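Local coordinates for protein galactose mutarotase related enzyme (Lactobacillus acidophilus, PDB 3DCD) that probably binds carbohydrate and acts as an isomerase of the aldose 1-epimerase family, though its substrate is not established, at residues A[121-126]-A[286-291]; A[168-173]-A[182-187]; A[207-212]-A[235-240]; A[229-234]-A[252-257]. One frame throughout, in Å; residues are numbered along the deposited sequence.

Contact 1: A[121-126]-A[286-291]; sequences LLEENF and GFSMTY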
# COMPACT_ATOMS: atom_id res chain seq x y z
N LEU A 121 -12.50 -4.35 11.19
CA LEU A 121 -11.24 -4.74 10.54
C LEU A 121 -11.47 -5.11 9.07
O LEU A 121 -12.34 -5.91 8.74
CB LEU A 121 -10.54 -5.89 11.29
CG LEU A 121 -9.15 -6.34 10.80
CD1 LEU A 121 -8.30 -6.93 11.90
CD2 LEU A 121 -9.25 -7.31 9.61
N LEU A 122 -10.65 -4.51 8.20
CA LEU A 122 -10.68 -4.76 6.78
C LEU A 122 -9.35 -5.39 6.35
O LEU A 122 -8.29 -4.80 6.55
CB LEU A 122 -10.87 -3.44 6.02
CG LEU A 122 -10.76 -3.45 4.49
CD1 LEU A 122 -11.83 -4.34 3.87
CD2 LEU A 122 -10.92 -2.00 3.99
N GLU A 123 -9.42 -6.58 5.76
CA GLU A 123 -8.26 -7.23 5.16
C GLU A 123 -8.13 -6.83 3.70
O GLU A 123 -9.14 -6.71 2.98
CB GLU A 123 -8.41 -8.75 5.24
CG GLU A 123 -8.37 -9.31 6.63
CD GLU A 123 -8.36 -10.83 6.66
OE1 GLU A 123 -8.55 -11.48 5.59
OE2 GLU A 123 -8.17 -11.38 7.76
N GLU A 124 -6.88 -6.66 3.26
CA GLU A 124 -6.56 -6.50 1.84
C GLU A 124 -5.55 -7.60 1.53
O GLU A 124 -4.40 -7.53 1.96
CB GLU A 124 -5.96 -5.12 1.57
CG GLU A 124 -5.43 -4.94 0.12
CD GLU A 124 -5.09 -3.48 -0.20
OE1 GLU A 124 -5.63 -2.56 0.47
OE2 GLU A 124 -4.29 -3.25 -1.12
N ASN A 125 -6.00 -8.64 0.83
CA ASN A 125 -5.19 -9.85 0.68
C ASN A 125 -4.79 -10.01 -0.76
O ASN A 125 -5.62 -9.89 -1.66
CB ASN A 125 -5.99 -11.10 1.11
CG ASN A 125 -6.53 -11.01 2.53
OD1 ASN A 125 -7.72 -11.25 2.78
ND2 ASN A 125 -5.67 -10.67 3.46
N PHE A 126 -3.51 -10.33 -0.97
CA PHE A 126 -2.98 -10.55 -2.32
C PHE A 126 -2.74 -12.03 -2.58
O PHE A 126 -2.21 -12.75 -1.72
CB PHE A 126 -1.66 -9.81 -2.48
CG PHE A 126 -1.75 -8.32 -2.22
CD1 PHE A 126 -2.74 -7.54 -2.87
CD2 PHE A 126 -0.88 -7.71 -1.34
CE1 PHE A 126 -2.82 -6.15 -2.63
CE2 PHE A 126 -0.94 -6.32 -1.10
CZ PHE A 126 -1.91 -5.55 -1.75
N GLY A 286 -0.63 -9.99 2.38
CA GLY A 286 -1.71 -9.06 2.64
C GLY A 286 -1.52 -8.38 3.96
O GLY A 286 -0.54 -8.65 4.70
N PHE A 287 -2.46 -7.48 4.26
CA PHE A 287 -2.41 -6.71 5.49
C PHE A 287 -3.82 -6.38 5.95
O PHE A 287 -4.78 -6.59 5.21
CB PHE A 287 -1.56 -5.46 5.30
CG PHE A 287 -2.06 -4.53 4.21
CD1 PHE A 287 -1.75 -4.77 2.86
CD2 PHE A 287 -2.84 -3.42 4.54
CE1 PHE A 287 -2.19 -3.92 1.86
CE2 PHE A 287 -3.28 -2.54 3.54
CZ PHE A 287 -2.97 -2.80 2.21
N SER A 288 -3.94 -5.87 7.17
CA SER A 288 -5.24 -5.62 7.77
C SER A 288 -5.30 -4.22 8.36
O SER A 288 -4.30 -3.72 8.87
CB SER A 288 -5.54 -6.64 8.85
OG SER A 288 -5.47 -7.94 8.29
N MSE A 289 -6.48 -3.61 8.29
CA MSE A 289 -6.64 -2.24 8.76
C MSE A 289 -7.83 -2.21 9.70
O MSE A 289 -8.87 -2.78 9.38
CB MSE A 289 -6.92 -1.31 7.58
CG MSE A 289 -5.74 -1.09 6.61
SE MSE A 289 -6.33 -0.47 4.85
CE MSE A 289 -7.09 -2.18 4.22
N THR A 290 -7.67 -1.56 10.86
CA THR A 290 -8.82 -1.27 11.72
C THR A 290 -9.02 0.25 11.83
O THR A 290 -8.05 1.01 11.78
CB THR A 290 -8.68 -1.88 13.13
OG1 THR A 290 -7.61 -1.22 13.83
CG2 THR A 290 -8.36 -3.37 13.03
N TYR A 291 -10.27 0.66 11.95
CA TYR A 291 -10.61 2.08 11.96
C TYR A 291 -11.41 2.46 13.20
O TYR A 291 -12.36 1.76 13.57
CB TYR A 291 -11.44 2.42 10.73
CG TYR A 291 -10.88 1.86 9.44
CD1 TYR A 291 -9.99 2.60 8.66
CD2 TYR A 291 -11.24 0.59 9.01
CE1 TYR A 291 -9.46 2.08 7.46
CE2 TYR A 291 -10.72 0.06 7.81
CZ TYR A 291 -9.84 0.82 7.05
OH TYR A 291 -9.35 0.29 5.88
O HOH W 1 -6.69 -10.11 9.64

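Contact 2: A[168-173]-A[182-187]; sequences TRVRIP and NNRSLA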
# COMPACT_ATOMS: atom_id res chain seq x y z
N THR A 168 13.87 0.18 17.35
CA THR A 168 14.52 0.97 16.31
C THR A 168 14.69 0.10 15.07
O THR A 168 15.06 -1.08 15.17
CB THR A 168 15.86 1.52 16.84
OG1 THR A 168 15.58 2.49 17.87
CG2 THR A 168 16.57 2.27 15.75
N ARG A 169 14.39 0.67 13.91
CA ARG A 169 14.41 -0.05 12.65
C ARG A 169 15.24 0.70 11.61
O ARG A 169 15.39 1.93 11.69
CB ARG A 169 12.97 -0.22 12.10
CG ARG A 169 12.10 -1.23 12.86
CD ARG A 169 10.63 -1.06 12.41
NE ARG A 169 9.70 -2.00 13.04
CZ ARG A 169 9.06 -1.80 14.19
NH1 ARG A 169 9.28 -0.70 14.92
NH2 ARG A 169 8.21 -2.71 14.64
N VAL A 170 15.75 -0.03 10.62
CA VAL A 170 16.58 0.60 9.60
C VAL A 170 15.67 1.35 8.63
O VAL A 170 14.70 0.78 8.12
CB VAL A 170 17.40 -0.45 8.82
CG1 VAL A 170 18.22 0.22 7.72
CG2 VAL A 170 18.32 -1.21 9.78
N ARG A 171 15.97 2.64 8.42
CA ARG A 171 15.29 3.42 7.37
C ARG A 171 16.13 3.38 6.11
O ARG A 171 17.36 3.54 6.17
CB ARG A 171 15.13 4.88 7.79
CG ARG A 171 14.38 5.74 6.74
CD ARG A 171 14.56 7.22 7.02
NE ARG A 171 14.27 8.03 5.83
CZ ARG A 171 14.20 9.36 5.84
NH1 ARG A 171 14.41 10.02 6.98
NH2 ARG A 171 13.93 10.02 4.73
N ILE A 172 15.47 3.20 4.96
CA ILE A 172 16.15 3.30 3.67
C ILE A 172 15.75 4.61 3.01
O ILE A 172 14.61 4.73 2.55
CB ILE A 172 15.77 2.14 2.73
CG1 ILE A 172 15.89 0.78 3.45
CG2 ILE A 172 16.65 2.19 1.42
CD1 ILE A 172 15.33 -0.42 2.66
N PRO A 173 16.68 5.58 2.95
CA PRO A 173 16.25 6.85 2.39
C PRO A 173 16.10 6.79 0.87
O PRO A 173 16.79 5.99 0.21
CB PRO A 173 17.37 7.84 2.79
CG PRO A 173 18.39 7.06 3.49
CD PRO A 173 18.10 5.59 3.34
N ASN A 182 23.48 3.34 0.61
CA ASN A 182 24.58 3.51 1.57
C ASN A 182 24.28 4.42 2.74
O ASN A 182 25.07 4.52 3.68
CB ASN A 182 25.88 3.92 0.87
CG ASN A 182 26.56 2.75 0.17
OD1 ASN A 182 27.29 2.94 -0.82
ND2 ASN A 182 26.34 1.52 0.67
N ASN A 183 23.12 5.07 2.68
CA ASN A 183 22.64 5.90 3.77
C ASN A 183 21.54 5.27 4.63
O ASN A 183 20.87 5.97 5.39
CB ASN A 183 22.25 7.29 3.24
CG ASN A 183 23.47 8.14 2.95
OD1 ASN A 183 24.48 8.03 3.65
ND2 ASN A 183 23.39 8.98 1.92
N ARG A 184 21.37 3.96 4.52
CA ARG A 184 20.50 3.25 5.46
C ARG A 184 21.01 3.52 6.86
O ARG A 184 22.24 3.58 7.09
CB ARG A 184 20.54 1.75 5.20
CG ARG A 184 19.63 1.29 4.08
CD ARG A 184 19.97 -0.13 3.65
NE ARG A 184 19.64 -1.14 4.67
CZ ARG A 184 20.54 -1.88 5.33
NH1 ARG A 184 21.85 -1.73 5.12
NH2 ARG A 184 20.12 -2.78 6.22
N SER A 185 20.10 3.73 7.81
CA SER A 185 20.49 4.05 9.18
C SER A 185 19.39 3.60 10.12
O SER A 185 18.23 3.54 9.71
CB SER A 185 20.75 5.55 9.35
OG SER A 185 19.54 6.29 9.21
N LEU A 186 19.74 3.29 11.38
CA LEU A 186 18.72 2.96 12.39
C LEU A 186 17.92 4.20 12.74
O LEU A 186 18.49 5.27 13.04
CB LEU A 186 19.36 2.36 13.66
CG LEU A 186 19.72 0.86 13.59
CD1 LEU A 186 20.59 0.44 14.76
CD2 LEU A 186 18.48 -0.04 13.54
N ALA A 187 16.60 4.07 12.72
CA ALA A 187 15.69 5.20 12.92
C ALA A 187 14.90 5.07 14.23
O ALA A 187 14.66 3.95 14.68
CB ALA A 187 14.73 5.33 11.73

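Contact 3: A[207-212]-A[235-240]; sequences YELRGN and PFVGIW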
# COMPACT_ATOMS: atom_id res chain seq x y z
N TYR A 207 10.86 1.80 6.01
CA TYR A 207 11.41 1.04 7.14
C TYR A 207 11.49 -0.45 6.83
O TYR A 207 10.56 -1.04 6.28
CB TYR A 207 10.61 1.30 8.43
CG TYR A 207 10.56 2.77 8.80
CD1 TYR A 207 11.68 3.41 9.33
CD2 TYR A 207 9.41 3.53 8.57
CE1 TYR A 207 11.64 4.77 9.66
CE2 TYR A 207 9.36 4.89 8.89
CZ TYR A 207 10.47 5.49 9.45
OH TYR A 207 10.42 6.82 9.76
N GLU A 208 12.64 -1.02 7.16
CA GLU A 208 12.86 -2.45 7.05
C GLU A 208 12.14 -3.10 8.22
O GLU A 208 12.38 -2.74 9.37
CB GLU A 208 14.37 -2.74 7.11
CG GLU A 208 15.11 -2.29 5.83
CD GLU A 208 16.59 -2.65 5.82
OE1 GLU A 208 17.11 -3.16 6.85
OE2 GLU A 208 17.24 -2.41 4.78
N LEU A 209 11.25 -4.05 7.90
CA LEU A 209 10.48 -4.77 8.90
C LEU A 209 11.00 -6.19 9.08
O LEU A 209 11.58 -6.77 8.16
CB LEU A 209 9.00 -4.82 8.49
CG LEU A 209 8.31 -3.46 8.37
CD1 LEU A 209 6.86 -3.62 7.95
CD2 LEU A 209 8.38 -2.72 9.70
N ARG A 210 10.79 -6.73 10.28
CA ARG A 210 11.21 -8.07 10.63
C ARG A 210 10.05 -8.75 11.34
O ARG A 210 9.30 -8.09 12.08
CB ARG A 210 12.43 -7.99 11.55
CG ARG A 210 13.67 -7.32 10.93
CD ARG A 210 14.81 -7.20 11.95
NE ARG A 210 15.18 -8.51 12.49
CZ ARG A 210 15.90 -9.42 11.85
NH1 ARG A 210 16.40 -9.17 10.64
NH2 ARG A 210 16.15 -10.59 12.44
N GLY A 211 9.91 -10.07 11.15
CA GLY A 211 8.86 -10.86 11.80
C GLY A 211 7.48 -10.58 11.23
O GLY A 211 7.35 -9.93 10.19
N ASN A 212 6.43 -11.04 11.92
CA ASN A 212 5.07 -10.83 11.41
C ASN A 212 4.09 -10.16 12.36
O ASN A 212 2.86 -10.26 12.20
CB ASN A 212 4.48 -12.13 10.85
CG ASN A 212 4.71 -13.32 11.75
OD1 ASN A 212 5.07 -14.41 11.28
ND2 ASN A 212 4.52 -13.13 13.06
N PRO A 235 8.17 -7.29 4.34
CA PRO A 235 9.54 -6.95 4.72
C PRO A 235 9.80 -5.44 4.81
O PRO A 235 10.85 -5.04 5.32
CB PRO A 235 10.37 -7.58 3.62
CG PRO A 235 9.48 -7.57 2.42
CD PRO A 235 8.09 -7.76 2.94
N PHE A 236 8.87 -4.62 4.31
CA PHE A 236 9.04 -3.17 4.30
C PHE A 236 7.69 -2.50 4.54
O PHE A 236 6.64 -3.04 4.18
CB PHE A 236 9.57 -2.59 2.96
CG PHE A 236 10.78 -3.30 2.38
CD1 PHE A 236 12.06 -3.06 2.88
CD2 PHE A 236 10.63 -4.16 1.31
CE1 PHE A 236 13.17 -3.71 2.34
CE2 PHE A 236 11.72 -4.82 0.76
CZ PHE A 236 13.01 -4.59 1.28
N VAL A 237 7.74 -1.29 5.07
CA VAL A 237 6.57 -0.40 5.03
C VAL A 237 7.02 1.00 4.62
O VAL A 237 8.05 1.49 5.08
CB VAL A 237 5.79 -0.40 6.39
CG1 VAL A 237 6.65 0.17 7.54
CG2 VAL A 237 4.46 0.41 6.29
N GLY A 238 6.26 1.62 3.73
CA GLY A 238 6.54 3.02 3.40
C GLY A 238 5.49 3.93 4.03
O GLY A 238 4.30 3.60 4.04
N ILE A 239 5.94 5.07 4.55
CA ILE A 239 5.05 6.11 5.06
C ILE A 239 5.27 7.33 4.17
O ILE A 239 6.42 7.77 4.00
CB ILE A 239 5.36 6.52 6.56
CG1 ILE A 239 5.70 5.32 7.47
CG2 ILE A 239 4.20 7.39 7.13
CD1 ILE A 239 4.59 4.28 7.64
N TRP A 240 4.19 7.91 3.64
CA TRP A 240 4.33 8.98 2.66
C TRP A 240 3.12 9.92 2.67
O TRP A 240 1.99 9.49 2.88
CB TRP A 240 4.50 8.36 1.25
CG TRP A 240 4.46 9.35 0.08
CD1 TRP A 240 5.50 10.09 -0.42
CD2 TRP A 240 3.32 9.67 -0.72
NE1 TRP A 240 5.07 10.86 -1.50
CE2 TRP A 240 3.73 10.62 -1.70
CE3 TRP A 240 1.98 9.25 -0.71
CZ2 TRP A 240 2.86 11.16 -2.64
CZ3 TRP A 240 1.10 9.79 -1.66
CH2 TRP A 240 1.55 10.73 -2.61

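Contact 4: A[229-234]-A[252-257]; sequences VWTRDA and IEPWWG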
# COMPACT_ATOMS: atom_id res chain seq x y z
N VAL A 229 -2.63 -0.44 11.10
CA VAL A 229 -2.30 -1.27 9.95
C VAL A 229 -1.38 -2.40 10.40
O VAL A 229 -0.25 -2.15 10.85
CB VAL A 229 -1.61 -0.45 8.81
CG1 VAL A 229 -1.29 -1.34 7.63
CG2 VAL A 229 -2.53 0.70 8.34
N TRP A 230 -1.87 -3.63 10.29
CA TRP A 230 -1.08 -4.82 10.63
C TRP A 230 -0.45 -5.30 9.32
O TRP A 230 -1.17 -5.66 8.36
CB TRP A 230 -2.00 -5.89 11.22
CG TRP A 230 -2.82 -5.39 12.39
CD1 TRP A 230 -3.84 -4.46 12.36
CD2 TRP A 230 -2.71 -5.81 13.76
NE1 TRP A 230 -4.34 -4.26 13.62
CE2 TRP A 230 -3.68 -5.08 14.50
CE3 TRP A 230 -1.89 -6.72 14.43
CZ2 TRP A 230 -3.85 -5.24 15.88
CZ3 TRP A 230 -2.05 -6.88 15.81
CH2 TRP A 230 -3.03 -6.14 16.52
N THR A 231 0.88 -5.30 9.26
CA THR A 231 1.58 -5.52 7.99
C THR A 231 1.97 -6.98 7.78
O THR A 231 2.65 -7.31 6.80
CB THR A 231 2.85 -4.65 7.90
OG1 THR A 231 3.67 -4.92 9.04
CG2 THR A 231 2.48 -3.14 7.88
N ARG A 232 1.54 -7.84 8.71
CA ARG A 232 1.83 -9.27 8.64
C ARG A 232 3.32 -9.48 8.32
O ARG A 232 4.18 -8.95 9.03
CB ARG A 232 0.89 -9.93 7.61
CG ARG A 232 -0.60 -9.71 7.94
CD ARG A 232 -1.51 -10.55 7.04
NE ARG A 232 -2.88 -10.03 6.99
CZ ARG A 232 -3.73 -10.27 6.00
NH1 ARG A 232 -3.37 -11.03 4.98
NH2 ARG A 232 -4.95 -9.76 6.03
N ASP A 233 3.63 -10.22 7.26
CA ASP A 233 5.02 -10.53 6.96
C ASP A 233 5.69 -9.59 5.95
O ASP A 233 6.72 -9.94 5.36
CB ASP A 233 5.17 -11.99 6.50
CG ASP A 233 4.38 -12.30 5.22
OD1 ASP A 233 3.64 -11.44 4.66
OD2 ASP A 233 4.53 -13.45 4.75
N ALA A 234 5.11 -8.41 5.73
CA ALA A 234 5.75 -7.46 4.79
C ALA A 234 7.18 -7.19 5.25
O ALA A 234 7.40 -6.92 6.43
CB ALA A 234 4.96 -6.14 4.71
N ILE A 252 0.14 4.66 4.55
CA ILE A 252 0.93 3.61 5.24
C ILE A 252 0.90 2.44 4.28
O ILE A 252 -0.17 1.88 4.00
CB ILE A 252 0.31 3.24 6.61
CG1 ILE A 252 0.28 4.49 7.51
CG2 ILE A 252 1.09 2.07 7.26
CD1 ILE A 252 -0.47 4.31 8.83
N GLU A 253 2.06 2.12 3.71
CA GLU A 253 2.15 1.23 2.55
C GLU A 253 2.93 -0.07 2.85
O GLU A 253 4.16 -0.07 2.78
CB GLU A 253 2.84 1.96 1.39
CG GLU A 253 2.40 3.42 1.15
CD GLU A 253 3.29 4.14 0.13
OE1 GLU A 253 3.85 3.47 -0.78
OE2 GLU A 253 3.40 5.38 0.21
N PRO A 254 2.23 -1.18 3.14
CA PRO A 254 2.95 -2.46 3.34
C PRO A 254 3.42 -2.99 1.99
O PRO A 254 2.64 -3.04 1.04
CB PRO A 254 1.88 -3.38 3.96
CG PRO A 254 0.73 -2.44 4.38
CD PRO A 254 0.78 -1.35 3.32
N TRP A 255 4.70 -3.35 1.90
CA TRP A 255 5.34 -3.68 0.65
C TRP A 255 6.01 -5.04 0.72
O TRP A 255 6.77 -5.32 1.66
CB TRP A 255 6.47 -2.68 0.34
CG TRP A 255 6.08 -1.26 -0.01
CD1 TRP A 255 4.86 -0.78 -0.42
CD2 TRP A 255 6.99 -0.15 -0.04
NE1 TRP A 255 4.96 0.60 -0.68
CE2 TRP A 255 6.25 0.99 -0.44
CE3 TRP A 255 8.37 -0.02 0.24
CZ2 TRP A 255 6.84 2.26 -0.56
CZ3 TRP A 255 8.95 1.24 0.12
CH2 TRP A 255 8.19 2.36 -0.28
N TRP A 256 5.77 -5.85 -0.31
CA TRP A 256 6.48 -7.09 -0.59
C TRP A 256 7.25 -6.86 -1.92
O TRP A 256 7.04 -7.54 -2.92
CB TRP A 256 5.48 -8.24 -0.73
CG TRP A 256 4.82 -8.59 0.57
CD1 TRP A 256 5.20 -9.58 1.44
CD2 TRP A 256 3.68 -7.94 1.17
NE1 TRP A 256 4.38 -9.58 2.55
CE2 TRP A 256 3.44 -8.59 2.41
CE3 TRP A 256 2.85 -6.87 0.78
CZ2 TRP A 256 2.38 -8.20 3.27
CZ3 TRP A 256 1.81 -6.48 1.63
CH2 TRP A 256 1.59 -7.14 2.86
N GLY A 257 8.11 -5.84 -1.91
CA GLY A 257 8.80 -5.39 -3.11
C GLY A 257 9.31 -4.00 -2.80
O GLY A 257 8.89 -3.42 -1.81

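Contact 1: A[121-126]-A[286-291]
An antiparallel strand pair in the middle of the large sheet of a galactose mutarotase-like beta-sandwich brings L122 against M289 and E124 against F287, the two hydrogen-bonded pairs of this register. Four backbone bonds tie them; L122 N to M289 O is the shortest at 2.7 Å, and E124 N meets F287 O almost straight, at 179°. L122, E124, F287 and M289 all face the sandwich interior. L122 and M289 (a selenomethionine) lie side by side, with L122 CD2 3.8 Å from M289 CE. The same leucine sets its CB at the in-plane edge of the Y291 ring. E124 runs out beside F287 with CB over one ring face, 4.1 Å from the centroid, a CH-pi contact. Its CG stands anti to the backbone N (chi1 173°), which carries the extended chain past the rim of the ring; there OE1 comes 3.2 Å from F287 CZ, with the carboxylate and ring planes 47° apart. On the other face of the sheet L121 CD1 packs 3.7 Å from T290 CG2, and one water joins the strands, donating to E123 OE2 at 2.7 Å and lying 2.8 Å from S288 OG. E123 OE1 also bonds to N116, and S288 OG to R232. At G286 a side chain would collide with the carbonyl O of E124. Inward, then, the buried E124 lays its chain and carboxylate against F287, beside the L122 and M289 packing, and the hydroxyl of Y291 has no partner in the model; the outer face is mixed, polar and water-linked at E123 and S288, aliphatic at L121 and T290.

Contact 2: A[168-173]-A[182-187]
V170 and R184 pack against each other at one edge of a small three-stranded antiparallel sheet, in which strand 169-175 is the middle member and 185-187 an outer one. The valine sends CG1 up to the arginine, reaching 3.6 Å from R184 NE and meeting the guanidinium at a slant. I172 runs alongside the same arginine, pointing the same way, with its CG1 3.8 Å from R184 CG and close to the plane of the guanidinium at its edge. A bend at chi3 (69°) folds the arginine chain back along these two aliphatic neighbours and brings NE to a salt bridge with E208 on strand 205-208. With an alanine at R184, E208 would probably lose this charged mate, and V170 and I172 the chain lying against them. On the same sheet face as V170, L186 comes in at an angle, CD2 3.9 Å from V170 CG2. R171 and A187 occupy the opposite face, touching through their CB atoms at 4.0 Å before the extended R171 chain leads away, while A187 also rests on Y207. At the far end the P173 ring covers the backbone of N183, with P173 CG 3.3 Å from N183 O. Between these side chains the backbones are joined by A187 N to R169 O at 2.7 Å and through both the backbone N and O of R171: R171 N bonds to S185 O at 2.8 Å, and S185 N returns to R171 O at 3.2 Å.

Contact 3: A[207-212]-A[235-240]
The Y207 ring takes I239 at its edge, in plane, with CE2 3.9 Å from I239 CG1. The F236 ring is also met at its edge from across the contact: E208 CG lies 4.2 Å from CE1, and the carbonyl O of Y207 approaches near the ring plane. One face of the phenylalanine is covered toward the rim by CB of its own neighbour P235. The two rings lie on opposite faces of the antiparallel pairing formed here, Y207 with V237 and I239, F236 with E208. Y207 is bonded to V237 in both directions, Y207 N to V237 O at 3.0 Å and V237 N to Y207 O at 3.1 Å; the first is nearly straight at 175°. Two residues on, L209 has left the strand but still donates from N to P235 O at 2.8 Å. That bond is less regular, since the donor stands 51° out of the carbonyl plane. L209 then turns its side chain over V237: CD1 is 3.7 Å from V237 CB, and CD2 reaches CG1 of the same valine. The valine presents CG1 by holding it between its backbone N and carbonyl carbon (chi1 64°). Strand 236-240 is flanked by 205-208 and by 249-256, where F236 pairs with W255 and G238 with E253. The backbone of E208 bonds to V170 of strand 169-175, and its side chain reaches R184. Strand 159-164, from the large sheet, lies against the buried face, F161 touching Y207 and I239, and M163 touching L209 and V237.

Contact 4: A[229-234]-A[252-257]
V229 slides past I252 in the core of the beta-sandwich, where strand 226-232 of one sheet runs nearly parallel to strand 249-256 of the other, their axes 8.0 Å apart at 8°. V229 CB sits 4.0 Å from I252 CG2, and V229 CG1, anti to the backbone N (chi1 -179°), reaches the P254 ring. T231 adds its methyl to the same proline, CG2 lying 4.0 Å from P254 CG; its hydroxyl bonds weakly to N214 O. From T231 to A234 the chain makes a type II' beta turn, closed by A234 N to T231 O at 2.9 Å. D233 then offers OD1 to the indole N-H of W256: NE1 is 2.9 Å away and OD1 lies close to the indole plane, but the N-H arrives 53° out of the carboxylate plane. A234 follows over one indole face, its CB 3.8 Å from the centroid of the six-membered ring, a CH-pi contact, while its CA lies 3.4 Å from W256 NE1. A leucine in place of W256 would probably leave D233 OD1 without this donor and A234 without the flat surface beneath it. The chemistry therefore changes along the contact, from purely aliphatic packing in the core to an indole at its end that meets A234 with its face and D233 with its N-H edge, so that one side chain holds the turn in two ways.

Contacts 1 and 4 share the large sheet: S288 O takes a probable hydrogen bond from W230 N at 2.8 Å, and their centres are 10 Å apart. Contact 4 crosses to the second sheet, where contact 3, with its centre 6 Å away, continues through G238 O and E253 N at 2.7 Å. Contact 2 lies farther out and joins contact 3 by the salt bridge of R184 NE with E208 OE2, 2.7 Å. Contacts 1 and 2 do not touch, their nearest atoms being about 14 Å apart. The series thus runs from one sheet through the sandwich core to a peripheral small sheet; no sugar site is identified at these residues.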